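Local atomic coordinates of pyruvate kinase (Pyrobaculum aerophilum, PDB entry 3QTG), a protein that catalyses the final step of glycolysis, passing the phosphoryl group of phosphoenolpyruvate to ADP to yield pyruvate and ATP with the help of a divalent metal cation. Residues G89-I94 against Y114-N119; V101-L106 against W150-A155; V229-K234 against D248-A253; E242-S247 against L278-P283; N376-S381 against V398-T403. One frame throughout, in Å; residues are numbered along the deposited sequence.

Contact 1. Residues G89-I94 against Y114-N119; sequences GSTSPI and YIPVPN
Gly89 N gives its hydrogen to Pro116 O at 2.8 Å, nearly straight at 171°, although the donor stands above the carbonyl plane, away from the lone pairs. The carbonyl of a proline is here the docking point for a loop, and the rings around it complete the seat. Pro118 brings its CD to 3.8 Å from the same Gly89 N, while the CG of Pro116 lies 3.6 Å from Ser90 O. Further along, the CB and CG2 of Thr91 rest against the CD side of the Pro116 ring; its hydroxyl is engaged with Ser110. The second patch is aliphatic. With CG1 anti to its carbonyl carbon (chi1 -68°), Ile94 extends CD1 to 3.6 Å from Tyr114 O, and its CG2 lies 3.6 Å from Ile115 CD1. The still closer approach modelled between the two CD1 methyls is doubtful. Cutting Ile94 back to an alanine would probably leave the end of Ile115 without its cover from the neighbouring segment and open a gap beside Tyr114 O. The contact lies in the small domain inserted into the barrel, as in other pyruvate kinases, and Arg87, a probable ATP ligand, lies close to Pro118. Since Pro116 and Pro118 have no N-H to offer, between these two segments a single carbonyl and apolar packing do the holding, not a regular pairing of strands.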
# COMPACT_ATOMS: atom_id res chain seq x y z
N GLY A 89 54.76 -13.89 21.45
CA GLY A 89 55.37 -14.99 22.19
C GLY A 89 56.34 -14.49 23.25
O GLY A 89 56.35 -13.31 23.59
N SER A 90 57.17 -15.39 23.75
CA SER A 90 58.07 -15.06 24.84
C SER A 90 59.22 -14.13 24.39
O SER A 90 59.93 -14.38 23.41
CB SER A 90 58.59 -16.35 25.51
OG SER A 90 59.76 -16.05 26.25
N THR A 91 59.38 -13.03 25.13
CA THR A 91 60.37 -12.00 24.83
C THR A 91 60.44 -11.04 26.03
O THR A 91 59.45 -10.83 26.73
CB THR A 91 60.02 -11.19 23.47
OG1 THR A 91 61.11 -10.32 23.10
CG2 THR A 91 58.77 -10.38 23.59
N SER A 92 61.62 -10.46 26.25
CA SER A 92 61.74 -9.28 27.10
C SER A 92 61.02 -8.12 26.40
O SER A 92 60.86 -8.14 25.17
CB SER A 92 63.21 -8.95 27.28
OG SER A 92 63.84 -8.83 26.01
N PRO A 93 60.53 -7.12 27.17
CA PRO A 93 59.79 -6.02 26.53
C PRO A 93 60.58 -5.40 25.39
O PRO A 93 61.79 -5.22 25.49
CB PRO A 93 59.61 -5.02 27.68
CG PRO A 93 59.59 -5.90 28.93
CD PRO A 93 60.62 -6.96 28.64
N ILE A 94 59.91 -5.13 24.28
CA ILE A 94 60.56 -4.53 23.12
C ILE A 94 60.07 -3.09 22.99
O ILE A 94 58.87 -2.85 22.87
CB ILE A 94 60.28 -5.33 21.81
CG1 ILE A 94 60.98 -6.69 21.86
CG2 ILE A 94 60.76 -4.56 20.57
CD1 ILE A 94 60.21 -7.78 21.17
N TYR A 114 63.63 -9.38 17.41
CA TYR A 114 62.37 -9.33 16.64
C TYR A 114 61.16 -9.63 17.52
O TYR A 114 61.33 -10.08 18.67
CB TYR A 114 62.42 -10.32 15.46
CG TYR A 114 62.56 -11.76 15.88
CD1 TYR A 114 61.43 -12.55 16.08
CD2 TYR A 114 63.82 -12.33 16.10
CE1 TYR A 114 61.53 -13.87 16.47
CE2 TYR A 114 63.93 -13.67 16.50
CZ TYR A 114 62.78 -14.42 16.67
OH TYR A 114 62.83 -15.73 17.06
N ILE A 115 59.95 -9.40 16.99
CA ILE A 115 58.72 -9.73 17.72
C ILE A 115 58.29 -11.14 17.33
O ILE A 115 58.06 -11.42 16.14
CB ILE A 115 57.52 -8.75 17.40
CG1 ILE A 115 57.93 -7.28 17.42
CG2 ILE A 115 56.32 -9.03 18.32
CD1 ILE A 115 58.81 -6.86 18.59
N PRO A 116 58.19 -12.04 18.32
CA PRO A 116 57.78 -13.38 18.01
C PRO A 116 56.25 -13.56 17.95
O PRO A 116 55.52 -13.18 18.87
CB PRO A 116 58.41 -14.20 19.13
CG PRO A 116 58.42 -13.27 20.30
CD PRO A 116 58.45 -11.87 19.77
N VAL A 117 55.76 -14.13 16.85
CA VAL A 117 54.33 -14.40 16.70
C VAL A 117 54.15 -15.89 16.41
O VAL A 117 54.46 -16.35 15.31
CB VAL A 117 53.70 -13.55 15.58
CG1 VAL A 117 52.20 -13.72 15.58
CG2 VAL A 117 54.04 -12.07 15.76
N PRO A 118 53.69 -16.67 17.43
CA PRO A 118 53.62 -18.13 17.29
C PRO A 118 52.40 -18.67 16.53
O PRO A 118 51.84 -19.70 16.90
CB PRO A 118 53.63 -18.61 18.74
CG PRO A 118 52.94 -17.58 19.47
CD PRO A 118 53.31 -16.26 18.79
N ASN A 119 51.98 -18.00 15.47
CA ASN A 119 50.84 -18.50 14.71
C ASN A 119 50.95 -18.16 13.25
O ASN A 119 50.97 -16.97 12.89
CB ASN A 119 49.53 -17.97 15.30
CG ASN A 119 48.37 -18.91 15.01
OD1 ASN A 119 48.28 -19.46 13.91
ND2 ASN A 119 47.51 -19.13 16.00

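Contact 2. Residues V101-L106 against W150-A155; sequences VVKFKL and WIEAVA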
# COMPACT_ATOMS: atom_id res chain seq x y z
N VAL A 101 61.48 0.52 11.71
CA VAL A 101 61.07 -0.67 10.98
C VAL A 101 61.20 -1.89 11.92
O VAL A 101 62.29 -2.25 12.36
CB VAL A 101 61.88 -0.84 9.66
CG1 VAL A 101 61.34 -2.01 8.84
CG2 VAL A 101 61.83 0.46 8.83
N VAL A 102 60.06 -2.47 12.25
CA VAL A 102 59.95 -3.55 13.21
C VAL A 102 59.76 -4.88 12.47
O VAL A 102 58.99 -4.96 11.51
CB VAL A 102 58.76 -3.29 14.20
CG1 VAL A 102 58.69 -4.38 15.26
CG2 VAL A 102 58.91 -1.92 14.89
N LYS A 103 60.45 -5.91 12.92
CA LYS A 103 60.36 -7.24 12.30
C LYS A 103 59.56 -8.23 13.15
O LYS A 103 59.76 -8.34 14.36
CB LYS A 103 61.76 -7.79 12.00
CG LYS A 103 61.76 -9.11 11.25
CD LYS A 103 62.82 -9.13 10.16
CE LYS A 103 63.07 -10.54 9.64
NZ LYS A 103 64.45 -10.69 9.09
N PHE A 104 58.63 -8.93 12.49
CA PHE A 104 57.87 -10.02 13.10
C PHE A 104 58.28 -11.33 12.46
O PHE A 104 58.40 -11.41 11.24
CB PHE A 104 56.35 -9.84 12.90
CG PHE A 104 55.80 -8.55 13.48
CD1 PHE A 104 56.10 -7.32 12.90
CD2 PHE A 104 54.96 -8.59 14.59
CE1 PHE A 104 55.58 -6.14 13.42
CE2 PHE A 104 54.43 -7.44 15.14
CZ PHE A 104 54.73 -6.18 14.55
N LYS A 105 58.52 -12.36 13.28
CA LYS A 105 58.87 -13.68 12.76
C LYS A 105 57.99 -14.70 13.40
O LYS A 105 57.61 -14.57 14.57
CB LYS A 105 60.36 -14.04 13.03
CG LYS A 105 61.34 -13.12 12.30
CD LYS A 105 62.82 -13.43 12.60
CE LYS A 105 63.66 -12.13 12.45
NZ LYS A 105 65.20 -12.26 12.61
N LEU A 106 57.68 -15.73 12.63
CA LEU A 106 57.01 -16.91 13.14
C LEU A 106 57.88 -17.66 14.15
O LEU A 106 58.85 -18.32 13.78
CB LEU A 106 56.58 -17.81 11.98
CG LEU A 106 55.78 -19.08 12.27
CD1 LEU A 106 54.48 -18.77 12.92
CD2 LEU A 106 55.56 -19.87 10.97
N TRP A 150 57.83 -14.14 7.87
CA TRP A 150 58.24 -12.87 8.47
C TRP A 150 57.56 -11.65 7.83
O TRP A 150 57.06 -11.71 6.72
CB TRP A 150 59.77 -12.72 8.48
CG TRP A 150 60.38 -12.61 7.13
CD1 TRP A 150 60.93 -13.62 6.39
CD2 TRP A 150 60.51 -11.41 6.34
NE1 TRP A 150 61.41 -13.13 5.19
CE2 TRP A 150 61.16 -11.78 5.13
CE3 TRP A 150 60.16 -10.07 6.54
CZ2 TRP A 150 61.45 -10.86 4.12
CZ3 TRP A 150 60.44 -9.15 5.55
CH2 TRP A 150 61.09 -9.55 4.35
N ILE A 151 57.60 -10.54 8.57
CA ILE A 151 56.97 -9.30 8.21
C ILE A 151 57.83 -8.15 8.73
O ILE A 151 58.41 -8.24 9.80
CB ILE A 151 55.52 -9.27 8.83
CG1 ILE A 151 54.51 -9.79 7.81
CG2 ILE A 151 55.11 -7.90 9.36
CD1 ILE A 151 53.57 -10.83 8.43
N GLU A 152 57.94 -7.08 7.94
CA GLU A 152 58.43 -5.82 8.44
C GLU A 152 57.30 -4.79 8.42
O GLU A 152 56.50 -4.75 7.49
CB GLU A 152 59.63 -5.35 7.59
CG GLU A 152 60.89 -6.24 7.76
CD GLU A 152 61.99 -5.92 6.75
OE1 GLU A 152 61.69 -5.33 5.68
OE2 GLU A 152 63.16 -6.25 7.04
N ALA A 153 57.27 -3.93 9.44
CA ALA A 153 56.25 -2.90 9.57
C ALA A 153 56.80 -1.65 10.25
O ALA A 153 57.65 -1.73 11.12
CB ALA A 153 55.04 -3.46 10.31
N VAL A 154 56.32 -0.48 9.85
CA VAL A 154 56.81 0.78 10.41
C VAL A 154 55.86 1.23 11.49
O VAL A 154 54.65 1.36 11.25
CB VAL A 154 56.94 1.89 9.31
CG1 VAL A 154 57.22 3.27 9.94
CG2 VAL A 154 58.02 1.54 8.30
N ALA A 155 56.41 1.49 12.68
CA ALA A 155 55.63 1.96 13.80
C ALA A 155 55.20 3.42 13.56
O ALA A 155 56.02 4.27 13.20
CB ALA A 155 56.43 1.84 15.06
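Phe104 and Ile151 meet across the strands, CD1 of the ring 3.7 Å from CG2 of the isoleucine, and Ala153 adds its CB 4.1 Å from the ring's CE1. With CG anti to its carbonyl carbon (chi1 -59°), the Phe104 ring leans along its neighbour strand, so that Ile151 O comes to lie at the ring edge, in its plane. Ile115 and Val117 of the strand on the other flank also touch this ring, and Phe122 and Phe123 of helix 120-125 pack on Ile151, making this face the core of the small domain. The strands run antiparallel, with axes 4.4 Å apart at their closest, and belong to the mixed sheet of the mostly beta domain that pyruvate kinases insert into their barrel. Val102 with Ala153 and Phe104 with Ile151 are its hydrogen-bonded pairs: Val102 N reaches Ala153 O at 2.8 Å and Phe104 N reaches Ile151 O at 2.8 Å, each answered by a bond in the reverse direction. On the opposite face, at one end, the CG2 methyls of Val101 and Val154 touch at 4.0 Å. Beyond them Lys103 crosses Trp150, its CE 4.1 Å from Trp150 CB, and NZ hangs near the ring normal at a range that permits at most a weak cation-pi attraction. Glu152 keeps its OE2 5.1 Å from Lys103 NZ, so the opposite charges probably attract only weakly, without contact.

Contact 3. Residues V229-K234 against D248-A253; sequences VKIETK and DYVVVA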
# COMPACT_ATOMS: atom_id res chain seq x y z
N VAL A 229 25.84 -15.29 18.88
CA VAL A 229 26.95 -15.11 17.96
C VAL A 229 27.31 -13.64 17.83
O VAL A 229 26.52 -12.84 17.35
CB VAL A 229 26.65 -15.71 16.58
CG1 VAL A 229 27.81 -15.42 15.57
CG2 VAL A 229 26.36 -17.23 16.69
N LYS A 230 28.52 -13.30 18.27
CA LYS A 230 29.03 -11.94 18.17
C LYS A 230 29.53 -11.66 16.77
O LYS A 230 30.21 -12.48 16.17
CB LYS A 230 30.14 -11.69 19.18
CG LYS A 230 29.71 -12.06 20.59
CD LYS A 230 30.20 -11.06 21.62
CE LYS A 230 31.70 -11.13 21.81
NZ LYS A 230 32.07 -12.41 22.47
N ILE A 231 29.15 -10.50 16.24
CA ILE A 231 29.65 -10.05 14.95
C ILE A 231 30.74 -9.01 15.27
O ILE A 231 30.45 -7.90 15.73
CB ILE A 231 28.50 -9.49 14.07
CG1 ILE A 231 27.32 -10.48 14.03
CG2 ILE A 231 29.00 -9.16 12.67
CD1 ILE A 231 27.57 -11.80 13.28
N GLU A 232 31.99 -9.42 15.04
CA GLU A 232 33.17 -8.74 15.57
C GLU A 232 34.13 -8.31 14.47
O GLU A 232 35.02 -7.50 14.71
CB GLU A 232 33.94 -9.66 16.54
CG GLU A 232 33.36 -9.78 17.92
CD GLU A 232 33.81 -11.05 18.63
OE1 GLU A 232 34.31 -10.96 19.77
OE2 GLU A 232 33.67 -12.14 18.06
N THR A 233 33.97 -8.84 13.27
CA THR A 233 34.97 -8.62 12.23
C THR A 233 34.37 -8.39 10.87
O THR A 233 33.20 -8.69 10.62
CB THR A 233 35.91 -9.82 12.08
OG1 THR A 233 35.18 -10.92 11.53
CG2 THR A 233 36.57 -10.22 13.41
N LYS A 234 35.21 -7.90 9.98
CA LYS A 234 34.85 -7.73 8.58
C LYS A 234 34.38 -9.06 7.94
O LYS A 234 33.44 -9.07 7.14
CB LYS A 234 36.04 -7.14 7.84
CG LYS A 234 35.73 -6.48 6.54
CD LYS A 234 36.86 -5.52 6.15
CE LYS A 234 36.43 -4.07 6.32
NZ LYS A 234 37.55 -3.13 6.00
N ASP A 248 21.34 -18.40 17.56
CA ASP A 248 20.13 -18.31 18.37
C ASP A 248 19.89 -16.85 18.76
O ASP A 248 18.78 -16.48 19.07
CB ASP A 248 20.22 -19.19 19.63
CG ASP A 248 20.46 -20.66 19.30
OD1 ASP A 248 20.09 -21.11 18.20
OD2 ASP A 248 21.05 -21.38 20.14
N TYR A 249 20.95 -16.05 18.72
CA TYR A 249 20.95 -14.67 19.20
C TYR A 249 22.15 -14.01 18.53
O TYR A 249 23.21 -14.63 18.42
CB TYR A 249 21.12 -14.65 20.71
CG TYR A 249 20.49 -13.47 21.42
CD1 TYR A 249 19.38 -13.64 22.26
CD2 TYR A 249 21.01 -12.17 21.27
CE1 TYR A 249 18.78 -12.57 22.92
CE2 TYR A 249 20.41 -11.07 21.95
CZ TYR A 249 19.30 -11.29 22.76
OH TYR A 249 18.71 -10.26 23.43
N VAL A 250 21.98 -12.77 18.06
CA VAL A 250 23.04 -12.04 17.38
C VAL A 250 23.45 -10.88 18.27
O VAL A 250 22.60 -10.31 18.96
CB VAL A 250 22.61 -11.53 15.96
CG1 VAL A 250 23.77 -10.77 15.27
CG2 VAL A 250 22.14 -12.71 15.07
N VAL A 251 24.75 -10.58 18.29
CA VAL A 251 25.34 -9.50 19.10
C VAL A 251 26.24 -8.60 18.24
O VAL A 251 27.18 -9.10 17.61
CB VAL A 251 26.14 -10.08 20.29
CG1 VAL A 251 26.54 -8.98 21.28
CG2 VAL A 251 25.33 -11.15 21.01
N VAL A 252 25.93 -7.31 18.18
CA VAL A 252 26.84 -6.31 17.60
C VAL A 252 27.88 -5.93 18.68
O VAL A 252 27.57 -5.27 19.67
CB VAL A 252 26.08 -5.03 17.09
CG1 VAL A 252 27.05 -3.99 16.48
CG2 VAL A 252 25.00 -5.39 16.10
N ALA A 253 29.11 -6.41 18.49
CA ALA A 253 30.19 -6.16 19.44
C ALA A 253 30.95 -4.96 18.92
O ALA A 253 31.86 -5.08 18.09
CB ALA A 253 31.11 -7.42 19.60
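Strands 229-231 and 249-253 run parallel, inclined at 32°, and zip together through Val229 N to Tyr249 O, Val251 N to Val229 O and Ile231 N to Val251 O, with a last, weak bond from Ala253 N to Ile231 O. Side chains alternate between two faces. Outward, CG1 of Ile231 crosses CG1 of Val250 at 3.8 Å, and Ile273 of helix 266-279 closes over both. Inward, Lys230 lies beside Val251 and points the same way, CG 4.1 Å from CB, before its chain bends at chi2, chi3 and chi4 and carries NZ to a salt bridge with Asp80 and a hydrogen bond with Ser203. The methyl of Ala253 meets CG of Glu232 at 3.7 Å, backing the acid stem, while OE2 takes the backbone N-H of Leu204. The C-terminal end of barrel strand 226-231 thus carries Lys230, which probably stabilises the transition state, and Glu232 just beyond it, a probable magnesium ligand, as is usual for the active sites of TIM barrels; Asp256, a further probable ligand, follows the neighbouring strand 249-253.

Contact 4. Residues E242-S247 against L278-P283; sequences ELVQCS and LKYGKP
The carboxamide of Gln245 is stacked on one face of the Tyr280 ring, the two planes only 14° apart. Its CD sits over the rim rather than the middle, 3.4 Å from Tyr280 CE2, while the methylene at Gln245 CG stands 3.9 Å from the ring centroid, close to the normal, as a CH-pi contact. Gln245 is extended beyond CG, which lays CG and the amide along the face in turn. Glu241 holds the polar ends of both: its backbone O accepts from Gln245 NE2, and its carboxylate OE1 is hydrogen-bonded to Tyr280 OH. At the base of the ring, Val244 crosses at about a right angle, CG1 3.9 Å from Tyr280 CB. Here two outer helices of the TIM barrel, 240-245 and 266-279, finish side by side, and their chains turn back to enter the adjacent strands 249-253 and 284-287. The second helix stops in a Schellman motif, with Gly281 at positive phi as C-prime residue; Gly281 N bonds to Leu278 O and Lys282 N to Ser277 O. The turn sends Lys282 back across the first helix end. Its chain, bent at chi2 (-54°) and extended beyond it, slides past Val244 in the opposite direction, CG 3.8 Å from Val244 CG1. NZ arrives 3.1 Å from Ser247 O in a weak hydrogen bond, so the lysine touches the closing turn with its aliphatic stem and its charged end alike. Ser247 in turn is pinned to its own helix, where OG donates to Leu243 O at 2.6 Å.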
# COMPACT_ATOMS: atom_id res chain seq x y z
N GLU A 242 24.33 -15.82 6.27
CA GLU A 242 24.45 -17.20 6.75
C GLU A 242 24.72 -17.30 8.24
O GLU A 242 24.19 -18.19 8.91
CB GLU A 242 25.52 -17.96 5.96
CG GLU A 242 25.21 -18.04 4.44
CD GLU A 242 24.05 -18.99 4.13
OE1 GLU A 242 24.31 -20.21 3.97
OE2 GLU A 242 22.88 -18.53 4.04
N LEU A 243 25.53 -16.39 8.76
CA LEU A 243 25.84 -16.38 10.18
C LEU A 243 24.61 -16.06 11.03
O LEU A 243 24.42 -16.66 12.09
CB LEU A 243 26.95 -15.37 10.51
CG LEU A 243 28.40 -15.85 10.41
CD1 LEU A 243 29.33 -14.72 10.80
CD2 LEU A 243 28.65 -17.05 11.29
N VAL A 244 23.81 -15.10 10.58
CA VAL A 244 22.59 -14.74 11.30
C VAL A 244 21.67 -15.96 11.34
O VAL A 244 21.21 -16.32 12.41
CB VAL A 244 21.90 -13.49 10.69
CG1 VAL A 244 20.46 -13.37 11.16
CG2 VAL A 244 22.70 -12.23 11.05
N GLN A 245 21.49 -16.62 10.20
CA GLN A 245 20.56 -17.76 10.11
C GLN A 245 20.96 -18.99 10.92
O GLN A 245 20.10 -19.83 11.22
CB GLN A 245 20.26 -18.12 8.65
CG GLN A 245 19.53 -17.00 7.94
CD GLN A 245 19.23 -17.32 6.49
OE1 GLN A 245 18.26 -18.02 6.19
NE2 GLN A 245 20.05 -16.79 5.59
N CYS A 246 22.22 -19.10 11.32
CA CYS A 246 22.61 -20.23 12.14
C CYS A 246 22.78 -19.91 13.64
O CYS A 246 23.17 -20.80 14.41
CB CYS A 246 23.85 -20.92 11.58
SG CYS A 246 25.33 -20.07 11.98
N SER A 247 22.45 -18.67 14.03
CA SER A 247 22.55 -18.20 15.43
C SER A 247 21.26 -18.44 16.23
O SER A 247 20.20 -18.65 15.65
CB SER A 247 22.83 -16.70 15.44
OG SER A 247 23.97 -16.38 14.67
N LEU A 278 16.65 -8.74 12.42
CA LEU A 278 15.21 -8.52 12.45
C LEU A 278 14.51 -9.21 11.29
O LEU A 278 13.52 -9.90 11.51
CB LEU A 278 14.85 -7.02 12.51
CG LEU A 278 15.20 -6.26 13.81
CD1 LEU A 278 15.14 -4.76 13.62
CD2 LEU A 278 14.24 -6.66 14.90
N LYS A 279 15.04 -9.05 10.07
CA LYS A 279 14.55 -9.75 8.87
C LYS A 279 14.42 -11.27 9.06
O LYS A 279 13.43 -11.86 8.63
CB LYS A 279 15.47 -9.46 7.66
CG LYS A 279 15.09 -10.19 6.34
CD LYS A 279 15.87 -9.65 5.11
CE LYS A 279 17.30 -10.23 5.04
NZ LYS A 279 18.35 -9.50 4.20
N TYR A 280 15.42 -11.88 9.70
CA TYR A 280 15.45 -13.33 9.91
C TYR A 280 14.90 -13.81 11.25
O TYR A 280 14.97 -15.00 11.54
CB TYR A 280 16.87 -13.89 9.68
CG TYR A 280 17.27 -13.87 8.21
CD1 TYR A 280 18.18 -12.96 7.73
CD2 TYR A 280 16.68 -14.76 7.30
CE1 TYR A 280 18.53 -12.93 6.39
CE2 TYR A 280 17.01 -14.74 5.96
CZ TYR A 280 17.93 -13.83 5.51
OH TYR A 280 18.27 -13.81 4.20
N GLY A 281 14.34 -12.89 12.04
CA GLY A 281 13.65 -13.24 13.29
C GLY A 281 14.58 -13.76 14.35
O GLY A 281 14.20 -14.62 15.15
N LYS A 282 15.83 -13.27 14.34
CA LYS A 282 16.78 -13.60 15.41
C LYS A 282 16.83 -12.47 16.42
O LYS A 282 16.93 -11.32 16.04
CB LYS A 282 18.19 -13.81 14.83
CG LYS A 282 18.34 -14.99 13.89
CD LYS A 282 17.87 -16.27 14.51
CE LYS A 282 18.09 -17.46 13.57
NZ LYS A 282 17.49 -18.69 14.13
N PRO A 283 16.76 -12.80 17.72
CA PRO A 283 16.95 -11.73 18.69
C PRO A 283 18.34 -11.06 18.49
O PRO A 283 19.30 -11.73 18.09
CB PRO A 283 16.90 -12.47 20.04
CG PRO A 283 16.19 -13.76 19.76
CD PRO A 283 16.59 -14.12 18.36

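Contact 5. Residues N376-S381 against V398-T403; sequences NILVFS and VVYVGT. With SO4 (sulfate ion), chain C.
Phe380 spreads its ring over the backbone of Gly402, whose O stands 3.4 Å above the ring plane, offset toward the rim. The hollow is the missing side chain: a CB on Gly402 would run into Phe380 CD1. With CG anti to the backbone N (chi1 -155°), the ring is swung over that strand, and Leu432 and Tyr428 of helix 428-439 press on it. Replacement of Phe380 by an alanine would probably uncover Gly402 and leave a gap beneath that helix. On the same face Leu378 CD1 touches Tyr400 CD2 at 4.1 Å, and Val398 CG1 lies over one face of the tyrosine ring. On the other face the branched residues interlock in steps: Val399 CG1 fits between Ile377 CG2 (4.0 Å) and Val379 CG2 (3.8 Å), and Val401 CG1 meets Ser381 CB. At the strand ends Thr403 OG1 donates to Ser381 O at 2.9 Å, and Ser381 OG to sulfate O3 at 2.6 Å. The anion, probably from the crystallisation liquor, also bonds to the backbone N of Met382, Ser383, Thr385 and Leu386 and to Tyr428 OH, at the start of the helix in this parallel beta-alpha-beta crossover of the C-terminal alpha/beta domain.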
# COMPACT_ATOMS: atom_id res chain seq x y z
N ASN A 376 -3.00 -6.09 25.46
CA ASN A 376 -1.80 -6.84 25.83
C ASN A 376 -1.88 -8.29 25.40
O ASN A 376 -2.96 -8.90 25.41
CB ASN A 376 -1.47 -6.73 27.33
CG ASN A 376 -0.79 -5.39 27.68
OD1 ASN A 376 0.46 -5.26 27.71
ND2 ASN A 376 -1.62 -4.38 27.89
N ILE A 377 -0.73 -8.82 25.00
CA ILE A 377 -0.61 -10.22 24.63
C ILE A 377 -0.13 -11.04 25.80
O ILE A 377 0.83 -10.66 26.49
CB ILE A 377 0.32 -10.43 23.41
CG1 ILE A 377 -0.16 -9.58 22.24
CG2 ILE A 377 0.46 -11.96 23.06
CD1 ILE A 377 0.76 -9.59 20.97
N LEU A 378 -0.82 -12.16 26.00
CA LEU A 378 -0.47 -13.16 26.99
C LEU A 378 -0.20 -14.46 26.25
O LEU A 378 -0.97 -14.81 25.37
CB LEU A 378 -1.63 -13.36 27.98
CG LEU A 378 -1.94 -12.35 29.09
CD1 LEU A 378 -2.13 -10.93 28.57
CD2 LEU A 378 -3.21 -12.81 29.83
N VAL A 379 0.87 -15.16 26.59
CA VAL A 379 1.21 -16.43 25.93
C VAL A 379 1.52 -17.48 26.98
O VAL A 379 2.31 -17.22 27.90
CB VAL A 379 2.52 -16.34 25.07
CG1 VAL A 379 2.68 -17.58 24.17
CG2 VAL A 379 2.57 -15.09 24.25
N PHE A 380 0.93 -18.67 26.82
CA PHE A 380 1.41 -19.83 27.55
C PHE A 380 2.29 -20.70 26.66
O PHE A 380 1.89 -21.18 25.59
CB PHE A 380 0.32 -20.63 28.28
CG PHE A 380 0.85 -21.42 29.46
CD1 PHE A 380 1.01 -20.82 30.70
CD2 PHE A 380 1.24 -22.75 29.31
CE1 PHE A 380 1.52 -21.53 31.79
CE2 PHE A 380 1.77 -23.47 30.40
CZ PHE A 380 1.91 -22.85 31.63
N SER A 381 3.52 -20.89 27.12
CA SER A 381 4.58 -21.42 26.29
C SER A 381 5.38 -22.44 27.09
O SER A 381 5.88 -22.12 28.16
CB SER A 381 5.46 -20.26 25.82
OG SER A 381 6.30 -20.65 24.75
N VAL A 398 4.17 -4.79 26.62
CA VAL A 398 4.65 -5.99 27.31
C VAL A 398 3.86 -7.25 26.94
O VAL A 398 2.65 -7.20 26.79
CB VAL A 398 4.65 -5.79 28.85
CG1 VAL A 398 4.96 -7.10 29.57
CG2 VAL A 398 5.66 -4.71 29.22
N VAL A 399 4.59 -8.36 26.80
CA VAL A 399 4.02 -9.67 26.50
C VAL A 399 4.26 -10.54 27.72
O VAL A 399 5.41 -10.91 28.04
CB VAL A 399 4.65 -10.30 25.21
CG1 VAL A 399 4.01 -11.65 24.87
CG2 VAL A 399 4.56 -9.34 24.04
N TYR A 400 3.18 -10.86 28.43
CA TYR A 400 3.26 -11.75 29.59
C TYR A 400 3.34 -13.18 29.13
O TYR A 400 2.49 -13.64 28.34
CB TYR A 400 2.06 -11.54 30.49
CG TYR A 400 1.99 -10.12 30.95
CD1 TYR A 400 2.79 -9.67 32.00
CD2 TYR A 400 1.17 -9.20 30.29
CE1 TYR A 400 2.75 -8.35 32.42
CE2 TYR A 400 1.12 -7.87 30.69
CZ TYR A 400 1.91 -7.47 31.76
OH TYR A 400 1.87 -6.16 32.17
N VAL A 401 4.36 -13.90 29.58
CA VAL A 401 4.53 -15.27 29.17
C VAL A 401 4.52 -16.17 30.39
O VAL A 401 5.37 -16.03 31.26
CB VAL A 401 5.86 -15.49 28.40
CG1 VAL A 401 5.98 -16.92 27.90
CG2 VAL A 401 6.00 -14.49 27.24
N GLY A 402 3.57 -17.08 30.45
CA GLY A 402 3.56 -18.09 31.49
C GLY A 402 4.30 -19.29 30.96
O GLY A 402 4.12 -19.66 29.79
N THR A 403 5.14 -19.88 31.80
CA THR A 403 5.83 -21.12 31.47
C THR A 403 6.00 -22.02 32.72
O THR A 403 6.19 -21.52 33.82
CB THR A 403 7.20 -20.86 30.72
OG1 THR A 403 7.79 -22.10 30.32
CG2 THR A 403 8.20 -20.10 31.57
S SO4 C . 5.70 -23.58 22.98
O1 SO4 C . 4.85 -24.05 24.05
O2 SO4 C . 7.10 -23.83 23.37
O3 SO4 C . 5.52 -22.15 22.77
O4 SO4 C . 5.44 -24.26 21.71
O HOH W 1 1.66 -7.13 24.25

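From the N terminus, contact 1 brings the loop after barrel strand 76-80 back against strand 115-117, and contact 2 opens before it has shut: 101-106 falls between 89-94 and 114-119, so the two cross. They share a sheet, with Ile115 N to Lys103 O at 2.8 Å joining them, and both lie in the inserted small domain. Back in the barrel, contacts 3 and 4 cross likewise. Contact 3 joins neighbouring strands, contact 4 the helices that follow them, and Val250 N to Pro283 O (2.9 Å) links the pair. Contact 5, last in series, closes a single unit of the C-terminal domain, its centre about 58 Å from that of contact 2.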